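Local structure of immunity protein (Neisseria meningitidis, 4Q7O) at residues Y110-I115 and E131-Y136; N7-L12 and I115-I120; G70-V75 and E99-I104; A58-I63 and P85-S90. The protein probably protects the cell that makes it from a cognate toxin of contact-dependent growth inhibition (CDI), acting as the immunity protein of the pair. All coordinates share one frame; numbering follows the deposited sequence.

Contact 1 of 4, residues Y110-I115 and E131-Y136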
# COMPACT_ATOMS: atom_id res chain seq x y z
N TYR B 110 -13.01 -4.50 4.65
CA TYR B 110 -12.15 -4.20 3.51
C TYR B 110 -12.55 -4.96 2.25
O TYR B 110 -12.55 -4.40 1.16
CB TYR B 110 -10.70 -4.51 3.83
CG TYR B 110 -10.01 -3.53 4.76
CD1 TYR B 110 -10.20 -2.16 4.62
CD2 TYR B 110 -9.15 -3.98 5.76
CE1 TYR B 110 -9.56 -1.26 5.45
CE2 TYR B 110 -8.50 -3.08 6.60
CZ TYR B 110 -8.71 -1.73 6.44
OH TYR B 110 -8.07 -0.84 7.26
N PHE B 111 -12.86 -6.25 2.38
CA PHE B 111 -13.22 -7.05 1.22
C PHE B 111 -14.50 -6.56 0.56
O PHE B 111 -14.64 -6.56 -0.66
CB PHE B 111 -13.32 -8.54 1.58
CG PHE B 111 -12.00 -9.26 1.51
CD1 PHE B 111 -10.90 -8.80 2.22
CD2 PHE B 111 -11.86 -10.39 0.72
CE1 PHE B 111 -9.68 -9.47 2.15
CE2 PHE B 111 -10.64 -11.06 0.64
CZ PHE B 111 -9.56 -10.60 1.36
N ASN B 112 -15.45 -6.12 1.38
CA ASN B 112 -16.71 -5.62 0.86
C ASN B 112 -16.49 -4.31 0.10
O ASN B 112 -17.10 -4.08 -0.95
CB ASN B 112 -17.71 -5.43 2.01
CG ASN B 112 -19.09 -5.13 1.51
OD1 ASN B 112 -19.69 -5.93 0.78
ND2 ASN B 112 -19.62 -3.99 1.90
N ILE B 113 -15.61 -3.47 0.62
CA ILE B 113 -15.23 -2.24 -0.07
C ILE B 113 -14.47 -2.53 -1.37
O ILE B 113 -14.75 -1.95 -2.42
CB ILE B 113 -14.40 -1.33 0.84
CG1 ILE B 113 -15.25 -0.85 2.02
CG2 ILE B 113 -13.86 -0.14 0.07
CD1 ILE B 113 -14.44 -0.19 3.12
N ALA B 114 -13.50 -3.45 -1.29
CA ALA B 114 -12.70 -3.81 -2.46
C ALA B 114 -13.54 -4.41 -3.59
O ALA B 114 -13.35 -4.07 -4.76
CB ALA B 114 -11.59 -4.76 -2.07
N ILE B 115 -14.46 -5.31 -3.26
CA ILE B 115 -15.26 -5.93 -4.31
C ILE B 115 -16.24 -4.92 -4.91
O ILE B 115 -16.57 -4.99 -6.09
CB ILE B 115 -15.96 -7.22 -3.83
CG1 ILE B 115 -16.31 -8.12 -5.03
CG2 ILE B 115 -17.18 -6.92 -2.96
CD1 ILE B 115 -16.89 -9.46 -4.61
N GLU B 131 -23.29 -11.69 -5.72
CA GLU B 131 -23.44 -12.99 -5.07
C GLU B 131 -22.41 -13.17 -3.96
O GLU B 131 -22.72 -13.71 -2.90
CB GLU B 131 -23.31 -14.12 -6.09
CG GLU B 131 -24.57 -14.35 -6.90
CD GLU B 131 -24.32 -15.15 -8.16
OE1 GLU B 131 -25.29 -15.35 -8.93
OE2 GLU B 131 -23.16 -15.56 -8.39
N ILE B 132 -21.19 -12.72 -4.21
CA ILE B 132 -20.14 -12.83 -3.21
C ILE B 132 -20.40 -11.89 -2.03
O ILE B 132 -20.20 -12.27 -0.87
CB ILE B 132 -18.75 -12.59 -3.83
CG1 ILE B 132 -18.47 -13.66 -4.89
CG2 ILE B 132 -17.66 -12.59 -2.75
CD1 ILE B 132 -17.29 -13.35 -5.78
N GLN B 133 -20.86 -10.67 -2.32
CA GLN B 133 -21.29 -9.76 -1.26
C GLN B 133 -22.43 -10.33 -0.42
O GLN B 133 -22.50 -10.07 0.78
CB GLN B 133 -21.71 -8.41 -1.84
CG GLN B 133 -20.56 -7.48 -2.13
CD GLN B 133 -21.02 -6.13 -2.63
OE1 GLN B 133 -22.03 -6.03 -3.34
NE2 GLN B 133 -20.30 -5.08 -2.27
N LYS B 134 -23.32 -11.08 -1.05
CA LYS B 134 -24.41 -11.73 -0.33
C LYS B 134 -23.84 -12.73 0.66
O LYS B 134 -24.29 -12.81 1.81
CB LYS B 134 -25.33 -12.45 -1.31
CG LYS B 134 -26.48 -13.21 -0.66
CD LYS B 134 -27.20 -14.11 -1.65
CE LYS B 134 -27.20 -13.51 -3.05
NZ LYS B 134 -27.53 -14.51 -4.10
N THR B 135 -22.83 -13.47 0.23
CA THR B 135 -22.16 -14.43 1.10
C THR B 135 -21.49 -13.72 2.29
O THR B 135 -21.52 -14.23 3.41
CB THR B 135 -21.13 -15.29 0.34
OG1 THR B 135 -21.78 -15.94 -0.76
CG2 THR B 135 -20.55 -16.36 1.26
N TYR B 136 -20.91 -12.55 2.05
CA TYR B 136 -20.31 -11.76 3.13
C TYR B 136 -21.36 -11.42 4.18
O TYR B 136 -21.12 -11.54 5.37
CB TYR B 136 -19.67 -10.46 2.61
CG TYR B 136 -18.44 -10.59 1.72
CD1 TYR B 136 -17.78 -11.81 1.56
CD2 TYR B 136 -17.93 -9.48 1.04
CE1 TYR B 136 -16.66 -11.91 0.75
CE2 TYR B 136 -16.82 -9.58 0.22
CZ TYR B 136 -16.18 -10.80 0.09
OH TYR B 136 -15.07 -10.91 -0.72
O HOH W 1 -21.93 -7.42 1.88

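Contact 2 of 4, residues N7-L12 and I115-I120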
# COMPACT_ATOMS: atom_id res chain seq x y z
N ASN B 7 -5.74 3.68 -10.59
CA ASN B 7 -6.13 2.69 -9.59
C ASN B 7 -7.65 2.63 -9.44
O ASN B 7 -8.28 3.66 -9.18
CB ASN B 7 -5.46 3.03 -8.25
CG ASN B 7 -5.37 1.84 -7.30
OD1 ASN B 7 -6.36 1.16 -7.04
ND2 ASN B 7 -4.18 1.59 -6.76
N ILE B 8 -8.25 1.45 -9.61
CA ILE B 8 -9.70 1.30 -9.44
C ILE B 8 -10.16 1.18 -7.98
O ILE B 8 -11.35 1.28 -7.70
CB ILE B 8 -10.28 0.08 -10.22
CG1 ILE B 8 -9.78 -1.23 -9.62
CG2 ILE B 8 -9.97 0.18 -11.70
CD1 ILE B 8 -10.62 -2.44 -10.00
N PHE B 9 -9.22 0.96 -7.07
CA PHE B 9 -9.59 0.72 -5.67
C PHE B 9 -9.69 2.02 -4.89
O PHE B 9 -9.02 2.23 -3.88
CB PHE B 9 -8.63 -0.27 -5.02
CG PHE B 9 -8.75 -1.65 -5.57
CD1 PHE B 9 -9.86 -2.44 -5.27
CD2 PHE B 9 -7.79 -2.16 -6.44
CE1 PHE B 9 -10.00 -3.72 -5.80
CE2 PHE B 9 -7.93 -3.45 -6.97
CZ PHE B 9 -9.03 -4.22 -6.64
N LEU B 10 -10.58 2.90 -5.35
CA LEU B 10 -10.66 4.24 -4.80
C LEU B 10 -11.07 4.23 -3.33
O LEU B 10 -10.40 4.82 -2.48
CB LEU B 10 -11.62 5.10 -5.62
CG LEU B 10 -11.24 5.26 -7.10
CD1 LEU B 10 -12.25 6.12 -7.83
CD2 LEU B 10 -9.84 5.85 -7.23
N ASN B 11 -12.16 3.55 -3.03
CA ASN B 11 -12.65 3.51 -1.66
C ASN B 11 -11.83 2.60 -0.74
O ASN B 11 -11.64 2.91 0.44
CB ASN B 11 -14.13 3.17 -1.62
CG ASN B 11 -14.96 4.24 -2.29
OD1 ASN B 11 -14.73 5.44 -2.07
ND2 ASN B 11 -15.90 3.84 -3.13
N LEU B 12 -11.32 1.51 -1.30
CA LEU B 12 -10.47 0.61 -0.53
C LEU B 12 -9.20 1.32 -0.09
O LEU B 12 -8.82 1.23 1.07
CB LEU B 12 -10.12 -0.64 -1.36
CG LEU B 12 -9.28 -1.78 -0.77
CD1 LEU B 12 -7.78 -1.51 -0.84
CD2 LEU B 12 -9.71 -2.13 0.66
N ILE B 115 -14.46 -5.31 -3.26
CA ILE B 115 -15.26 -5.93 -4.31
C ILE B 115 -16.24 -4.92 -4.91
O ILE B 115 -16.57 -4.99 -6.09
CB ILE B 115 -15.96 -7.22 -3.83
CG1 ILE B 115 -16.31 -8.12 -5.03
CG2 ILE B 115 -17.18 -6.92 -2.96
CD1 ILE B 115 -16.89 -9.46 -4.61
N SER B 116 -16.67 -3.96 -4.10
CA SER B 116 -17.46 -2.84 -4.58
C SER B 116 -16.68 -2.01 -5.60
O SER B 116 -17.19 -1.71 -6.68
CB SER B 116 -17.88 -1.95 -3.41
OG SER B 116 -18.48 -0.76 -3.88
N ASP B 117 -15.45 -1.63 -5.24
CA ASP B 117 -14.58 -0.92 -6.19
C ASP B 117 -14.47 -1.70 -7.49
O ASP B 117 -14.58 -1.13 -8.58
CB ASP B 117 -13.17 -0.72 -5.62
CG ASP B 117 -13.08 0.34 -4.53
OD1 ASP B 117 -13.95 1.24 -4.47
OD2 ASP B 117 -12.12 0.29 -3.73
N PHE B 118 -14.28 -3.01 -7.38
CA PHE B 118 -14.10 -3.85 -8.55
C PHE B 118 -15.35 -3.89 -9.43
O PHE B 118 -15.26 -3.70 -10.65
CB PHE B 118 -13.68 -5.27 -8.14
CG PHE B 118 -13.56 -6.21 -9.31
CD1 PHE B 118 -12.49 -6.11 -10.18
CD2 PHE B 118 -14.52 -7.17 -9.54
CE1 PHE B 118 -12.38 -6.96 -11.27
CE2 PHE B 118 -14.42 -8.03 -10.63
CZ PHE B 118 -13.35 -7.93 -11.49
N LEU B 119 -16.51 -4.16 -8.84
CA LEU B 119 -17.72 -4.27 -9.65
C LEU B 119 -18.12 -2.91 -10.25
O LEU B 119 -18.71 -2.85 -11.33
CB LEU B 119 -18.87 -4.91 -8.85
CG LEU B 119 -19.48 -4.12 -7.70
CD1 LEU B 119 -20.62 -3.20 -8.17
CD2 LEU B 119 -19.97 -5.07 -6.61
N ILE B 120 -17.80 -1.83 -9.54
CA ILE B 120 -18.10 -0.49 -10.05
C ILE B 120 -17.27 -0.24 -11.30
O ILE B 120 -17.77 0.28 -12.30
CB ILE B 120 -17.85 0.60 -8.98
CG1 ILE B 120 -18.97 0.55 -7.94
CG2 ILE B 120 -17.79 1.99 -9.61
CD1 ILE B 120 -18.71 1.37 -6.68
O HOH W 2 -13.80 1.50 -8.86
O HOH W 3 -16.48 1.07 -3.41

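Contact 3 of 4, residues G70-V75 and E99-I104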
# COMPACT_ATOMS: atom_id res chain seq x y z
N GLY B 70 3.43 -18.16 17.72
CA GLY B 70 4.71 -17.57 18.05
C GLY B 70 5.40 -16.85 16.90
O GLY B 70 6.11 -15.87 17.11
N ASP B 71 5.20 -17.34 15.68
CA ASP B 71 5.82 -16.69 14.53
C ASP B 71 5.05 -15.46 14.02
O ASP B 71 5.44 -14.85 13.02
CB ASP B 71 6.10 -17.69 13.41
CG ASP B 71 4.87 -18.44 12.96
OD1 ASP B 71 3.80 -18.27 13.59
OD2 ASP B 71 4.97 -19.20 11.97
N TYR B 72 3.98 -15.08 14.72
CA TYR B 72 3.27 -13.83 14.44
C TYR B 72 3.67 -12.70 15.39
O TYR B 72 3.19 -11.58 15.24
CB TYR B 72 1.75 -14.00 14.54
CG TYR B 72 1.12 -14.97 13.55
CD1 TYR B 72 1.21 -14.75 12.18
CD2 TYR B 72 0.39 -16.06 14.00
CE1 TYR B 72 0.60 -15.62 11.28
CE2 TYR B 72 -0.20 -16.94 13.11
CZ TYR B 72 -0.10 -16.71 11.75
OH TYR B 72 -0.70 -17.58 10.86
N GLU B 73 4.52 -12.99 16.37
CA GLU B 73 4.78 -12.06 17.47
C GLU B 73 5.32 -10.69 17.06
O GLU B 73 5.07 -9.69 17.72
CB GLU B 73 5.70 -12.70 18.52
CG GLU B 73 4.98 -13.68 19.42
CD GLU B 73 5.90 -14.40 20.39
OE1 GLU B 73 7.10 -14.04 20.47
OE2 GLU B 73 5.42 -15.32 21.07
N GLU B 74 6.05 -10.66 15.95
CA GLU B 74 6.68 -9.43 15.46
C GLU B 74 5.85 -8.73 14.38
O GLU B 74 6.24 -7.67 13.89
CB GLU B 74 8.06 -9.75 14.89
CG GLU B 74 8.97 -10.51 15.84
CD GLU B 74 9.65 -9.60 16.83
OE1 GLU B 74 8.94 -8.96 17.64
OE2 GLU B 74 10.90 -9.51 16.80
N VAL B 75 4.72 -9.33 14.02
CA VAL B 75 3.86 -8.78 12.98
C VAL B 75 2.96 -7.67 13.54
O VAL B 75 2.40 -7.81 14.63
CB VAL B 75 2.99 -9.89 12.35
CG1 VAL B 75 2.01 -9.31 11.33
CG2 VAL B 75 3.88 -10.96 11.72
N GLU B 99 3.93 -7.63 6.37
CA GLU B 99 2.88 -8.41 7.03
C GLU B 99 1.92 -7.55 7.84
O GLU B 99 2.30 -6.52 8.38
CB GLU B 99 3.50 -9.45 7.95
CG GLU B 99 4.45 -10.41 7.26
CD GLU B 99 5.29 -11.19 8.24
OE1 GLU B 99 6.15 -10.58 8.91
OE2 GLU B 99 5.09 -12.42 8.36
N LEU B 100 0.68 -8.01 7.96
CA LEU B 100 -0.32 -7.33 8.76
C LEU B 100 -1.33 -8.33 9.29
O LEU B 100 -1.78 -9.21 8.57
CB LEU B 100 -1.05 -6.29 7.90
CG LEU B 100 -2.24 -5.55 8.53
CD1 LEU B 100 -1.80 -4.66 9.67
CD2 LEU B 100 -2.98 -4.73 7.48
N ILE B 101 -1.70 -8.16 10.55
CA ILE B 101 -2.80 -8.93 11.13
C ILE B 101 -3.91 -7.97 11.53
O ILE B 101 -3.66 -6.93 12.13
CB ILE B 101 -2.32 -9.74 12.35
CG1 ILE B 101 -1.35 -10.83 11.90
CG2 ILE B 101 -3.50 -10.32 13.10
CD1 ILE B 101 -0.51 -11.43 13.03
N ILE B 102 -5.15 -8.32 11.18
CA ILE B 102 -6.32 -7.54 11.57
C ILE B 102 -7.46 -8.46 12.01
O ILE B 102 -7.44 -9.65 11.70
CB ILE B 102 -6.80 -6.62 10.42
CG1 ILE B 102 -7.01 -7.42 9.12
CG2 ILE B 102 -5.82 -5.48 10.20
CD1 ILE B 102 -7.63 -6.59 7.99
N PRO B 103 -8.45 -7.92 12.73
CA PRO B 103 -9.62 -8.76 13.03
C PRO B 103 -10.35 -9.17 11.75
O PRO B 103 -10.39 -8.41 10.78
CB PRO B 103 -10.52 -7.84 13.86
CG PRO B 103 -9.58 -6.80 14.43
CD PRO B 103 -8.56 -6.58 13.34
N ILE B 104 -10.93 -10.36 11.75
CA ILE B 104 -11.71 -10.82 10.60
C ILE B 104 -12.85 -9.86 10.25
O ILE B 104 -13.14 -9.64 9.08
CB ILE B 104 -12.22 -12.27 10.82
CG1 ILE B 104 -11.03 -13.24 10.74
CG2 ILE B 104 -13.27 -12.65 9.80
CD1 ILE B 104 -11.36 -14.65 11.17
O HOH W 4 4.67 -14.46 10.34

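Contact 4 of 4, residues A58-I63 and P85-S90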
# COMPACT_ATOMS: atom_id res chain seq x y z
N ALA B 58 1.54 -12.35 -2.57
CA ALA B 58 0.36 -11.91 -1.83
C ALA B 58 -0.42 -13.09 -1.28
O ALA B 58 -0.72 -14.03 -2.00
CB ALA B 58 -0.54 -11.07 -2.72
N GLN B 59 -0.79 -13.02 -0.00
CA GLN B 59 -1.60 -14.07 0.59
C GLN B 59 -2.36 -13.59 1.81
O GLN B 59 -1.99 -12.59 2.44
CB GLN B 59 -0.73 -15.26 0.98
CG GLN B 59 0.22 -14.95 2.14
CD GLN B 59 0.94 -16.17 2.67
OE1 GLN B 59 0.45 -17.30 2.54
NE2 GLN B 59 2.09 -15.96 3.29
N TYR B 60 -3.40 -14.33 2.16
CA TYR B 60 -4.01 -14.21 3.48
C TYR B 60 -4.33 -15.58 4.04
O TYR B 60 -4.49 -16.56 3.30
CB TYR B 60 -5.27 -13.32 3.49
CG TYR B 60 -6.43 -13.81 2.64
CD1 TYR B 60 -7.25 -14.87 3.07
CD2 TYR B 60 -6.73 -13.22 1.42
CE1 TYR B 60 -8.31 -15.32 2.29
CE2 TYR B 60 -7.79 -13.66 0.63
CZ TYR B 60 -8.58 -14.72 1.07
OH TYR B 60 -9.64 -15.17 0.31
N GLU B 61 -4.43 -15.65 5.36
CA GLU B 61 -4.82 -16.87 6.03
C GLU B 61 -5.47 -16.48 7.35
O GLU B 61 -4.87 -15.75 8.14
CB GLU B 61 -3.59 -17.74 6.26
CG GLU B 61 -3.85 -19.11 6.84
CD GLU B 61 -2.55 -19.85 7.14
OE1 GLU B 61 -1.49 -19.19 7.09
OE2 GLU B 61 -2.60 -21.06 7.40
N LYS B 62 -6.69 -16.94 7.58
CA LYS B 62 -7.29 -16.80 8.90
C LYS B 62 -6.38 -17.49 9.91
O LYS B 62 -5.82 -18.55 9.64
CB LYS B 62 -8.68 -17.42 8.93
CG LYS B 62 -9.71 -16.63 8.15
CD LYS B 62 -11.09 -17.23 8.31
CE LYS B 62 -12.13 -16.38 7.60
NZ LYS B 62 -13.50 -16.96 7.68
N ILE B 63 -6.24 -16.87 11.08
CA ILE B 63 -5.32 -17.38 12.09
C ILE B 63 -6.03 -18.38 12.98
O ILE B 63 -7.05 -18.06 13.60
CB ILE B 63 -4.73 -16.23 12.92
CG1 ILE B 63 -3.82 -15.38 12.03
CG2 ILE B 63 -3.95 -16.77 14.12
CD1 ILE B 63 -3.34 -14.11 12.67
N PRO B 85 -11.28 -13.22 16.64
CA PRO B 85 -10.87 -13.96 15.43
C PRO B 85 -10.16 -13.02 14.46
O PRO B 85 -10.69 -11.96 14.10
CB PRO B 85 -12.19 -14.44 14.85
CG PRO B 85 -13.09 -14.58 16.07
CD PRO B 85 -12.70 -13.43 16.95
N SER B 86 -8.96 -13.42 14.05
CA SER B 86 -8.08 -12.56 13.28
C SER B 86 -7.57 -13.24 12.02
O SER B 86 -7.70 -14.44 11.83
CB SER B 86 -6.91 -12.08 14.14
OG SER B 86 -7.36 -11.28 15.22
N ILE B 87 -6.96 -12.44 11.16
CA ILE B 87 -6.49 -12.92 9.87
C ILE B 87 -5.17 -12.26 9.51
O ILE B 87 -4.94 -11.08 9.78
CB ILE B 87 -7.58 -12.71 8.80
CG1 ILE B 87 -7.10 -13.12 7.41
CG2 ILE B 87 -8.10 -11.26 8.83
CD1 ILE B 87 -8.23 -13.23 6.40
N TYR B 88 -4.28 -13.06 8.93
CA TYR B 88 -2.95 -12.64 8.53
C TYR B 88 -2.89 -12.32 7.05
O TYR B 88 -3.39 -13.10 6.24
CB TYR B 88 -1.98 -13.77 8.86
CG TYR B 88 -0.59 -13.66 8.29
CD1 TYR B 88 0.41 -12.95 8.96
CD2 TYR B 88 -0.25 -14.31 7.12
CE1 TYR B 88 1.70 -12.88 8.45
CE2 TYR B 88 1.03 -14.24 6.60
CZ TYR B 88 2.00 -13.52 7.27
OH TYR B 88 3.27 -13.47 6.76
N PHE B 89 -2.30 -11.19 6.70
CA PHE B 89 -2.03 -10.83 5.32
C PHE B 89 -0.55 -10.62 5.12
O PHE B 89 0.14 -10.09 6.00
CB PHE B 89 -2.73 -9.51 4.95
CG PHE B 89 -4.21 -9.64 4.80
CD1 PHE B 89 -5.03 -9.63 5.92
CD2 PHE B 89 -4.78 -9.74 3.54
CE1 PHE B 89 -6.40 -9.73 5.78
CE2 PHE B 89 -6.15 -9.84 3.39
CZ PHE B 89 -6.96 -9.84 4.51
N SER B 90 -0.04 -10.99 3.95
CA SER B 90 1.30 -10.57 3.60
C SER B 90 1.42 -10.25 2.12
O SER B 90 0.69 -10.80 1.29
CB SER B 90 2.34 -11.61 4.01
OG SER B 90 2.31 -12.73 3.16
O HOH W 5 4.07 -14.42 3.97
O HOH W 6 -7.66 -15.64 15.18
O HOH W 7 -9.35 -16.57 12.84

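Contact 1 of 4, residues Y110-I115 and E131-Y136
Phe111 and Tyr136 meet hydroxyl to ring edge: Tyr136 OH lies near the plane of the Phe111 ring, 3.6 Å from Phe111 CD2, and the two side chains cross at about a right angle. The Tyr136 ring has a polar neighbour at its own edge, Asn112 OD1, 4.0 Å from Tyr136 CD2. One face of this ring carries the backbone carbonyl of Ile132 near its rim, one turn earlier in the same helix. With CG of Tyr136 anti to the carbonyl carbon (chi1 -68°), the phenol reaches across to helix 104-121, where Tyr136 CE2 rests 3.9 Å from Phe111 CB. Its hydroxyl is hydrogen-bonded to the carbonyl of Phe44 in helix 37-46. Between the amides, Gln133 NE2 makes a weak hydrogen bond to Asn112 OD1, at 3.2 Å and bent to 121°. A water bridges Asn112 OD1 and Gln133 O, donating to both, 2.9 Å from each; Gln133 OE1 is engaged by Lys130. Ile115 supplies the apolar side. Its CG2 lies 3.5 Å from Gln133 CG, the two side chains running antiparallel past one another, and Ile115 CD1 sits against the branch of Ile132, 3.7 Å from Ile132 CB. The helix segments run nearly antiparallel, their axes 10.5 Å apart, as in an alpha hairpin. A buried seam of rings and branched carbons, edged by amides and one water, therefore joins the two helices, and the bent amide bond suggests that packing contributes more than direct polar pairing.

Contact 2 of 4, residues N7-L12 and I115-I120
Asp117 turns its carboxylate onto the first turn of helix 10-18 and meets two backbone N-H groups there. Asp117 OD2 offers its syn lone pair to Leu12 N, at 2.8 Å and 158°, while Asn11 N approaches Asp117 OD1 from the syn side at 3.3 Å, 25° out of the carboxylate plane. Phe9 holds the N-cap position and has no side-chain acceptor, so these N-H groups are served by a carboxylate from another helix; the negative charge probably also suits the positive end of the helix dipole. A water donates to Asp117 OD1 at 2.7 Å and ties it to Asn11 ND2 and Ser116 OG. Behind the carboxylate along the same side chain, Asp117 CB meets the Phe9 ring obliquely, 3.7 Å from Phe9 CD1. A second water joins the main chains, donating to Ile8 O at 2.7 Å and to Asp117 O. Further out, Ile8 has CG1 between its backbone N and carbonyl carbon (chi1 67°), which turns the CG1-CD1 arm toward helix 104-121 and brings CD1 to the edge of the Phe118 ring, 4.1 Å from Phe118 CD1; the two side chains run alongside each other in the same direction. The approach to the helix is shaped by an Asx turn, in which Asn7 OD1 accepts from Phe9 N at 2.9 Å, followed by an inverse gamma turn centred on Phe9. The contact thus joins the modelled N-terminus to the later part of helix 104-121. Helix 22-34 packs against Ile8, Phe9 and Leu12, Phe118 reaches helices 37-46 and 126-139, and Leu10 touches Asn20 of the second subunit.

Contact 3 of 4, residues G70-V75 and E99-I104
Val75 and Ile101 make the apolar centre of this contact, with Val75 CG1 3.7 Å from Ile101 CD1 and the two side chains crossing at about a right angle. The same methyl of Ile101 reaches Tyr72, whose CB lies 3.7 Å from Ile101 CD1; the ring is met obliquely beyond it. Ile101 CD1 thus touches both the first and the last residue of the Tyr72-Val75 turn. Val75 uses both branches. Its CG1 packs 3.7 Å from Glu99 CB, and its CG2 meets the carboxylate, 3.6 Å from Glu99 OE1, these side chains also crossing at about a right angle. The Glu99 side chain leaves with CG trans to the carbonyl carbon (chi1 -58°) and stays extended beyond it, which brings the acid up to Val75 CG2. Polar contact is indirect. One water donates to Asp71 O at 2.8 Å and to Glu99 OE2 at 2.9 Å, and that oxygen is also hydrogen-bonded to Tyr88 OH of the adjacent strand. A type I beta turn is closed by Val75 N to Tyr72 O at 3.0 Å, which brings both side chains to the strand. Immediately beyond it, Asn76 makes a backbone hydrogen bond with Ile101, and the Tyr72 ring meets that of Tyr88. A formic acid molecule, probably from the crystallisation liquor, lies about 3 Å from the Tyr72 side chain. The long loop between strands 58-62 and 86-91 is therefore held beside strand 98-103 by aliphatic packing, together with the backbone bond of Asn76, and the Glu99 carboxylate, shared between a phenol and a water, supplies the polar border.

Contact 4 of 4, residues A58-I63 and P85-S90
Gln59, Ser90 and Tyr88 converge on one water, which lies 2.6 Å from Gln59 NE2, 2.6 Å from Ser90 OG and 3.1 Å from Tyr88 OH, to which it donates. Gln59 NE2 and the water both lie at the edge of the Tyr88 ring, close to its plane, and the same hydroxyl is bound by Glu99. Main-chain pairing is antiparallel: Gln59 with Ser90 and Glu61 with Tyr88 are hydrogen-bonded pairs, Tyr60 with Phe89 and Lys62 with Ile87 non-hydrogen-bonded ones. Past the last pair, Ile63 N still reaches Ser86 O at 2.9 Å. On the sheet face that carries Tyr60, Ile87 and Phe89, Tyr60 CB makes a CH-pi contact over the Phe89 ring, 3.6 Å from Phe89 CE2. Tyr60 CG stands between backbone N and carbonyl carbon (chi1 63°), which turns the ring so that its CD1 meets Ile87 CD1 at 3.8 Å. At the other end, Ile63 CG1 packs 4.0 Å from Tyr88 CB. These are the two inner strands of the four-stranded antiparallel sheet, flanked by 52-55 and 98-103. Helices 104-121 and 22-34 pack against Phe89, while the loop residue Tyr72 meets Tyr88 on the other face.

Overall arrangement
Contacts 3 and 4 occupy one side of the chain's centre, their own centres about 8 Å apart, and meet through neighbouring strands of one sheet: Leu100 O lies 2.8 Å from Phe89 N. Contacts 1 and 2 form the helical side; their centres are about 11 Å apart and they share Ile115 on helix 104-121. Phe111 joins contact 1 to contact 4, with its CZ 3.6 Å from Tyr60 CE2, and Tyr110 CD2 lies 3.8 Å from Ile102 CD1, joining contacts 1 and 3. Contact 2 stays clear of contacts 3 and 4, its nearest atoms about 9 Å from each. Bound formic acid, probably from the crystallisation liquor, lies about 3 Å from the side chains of Tyr72 and Glu61.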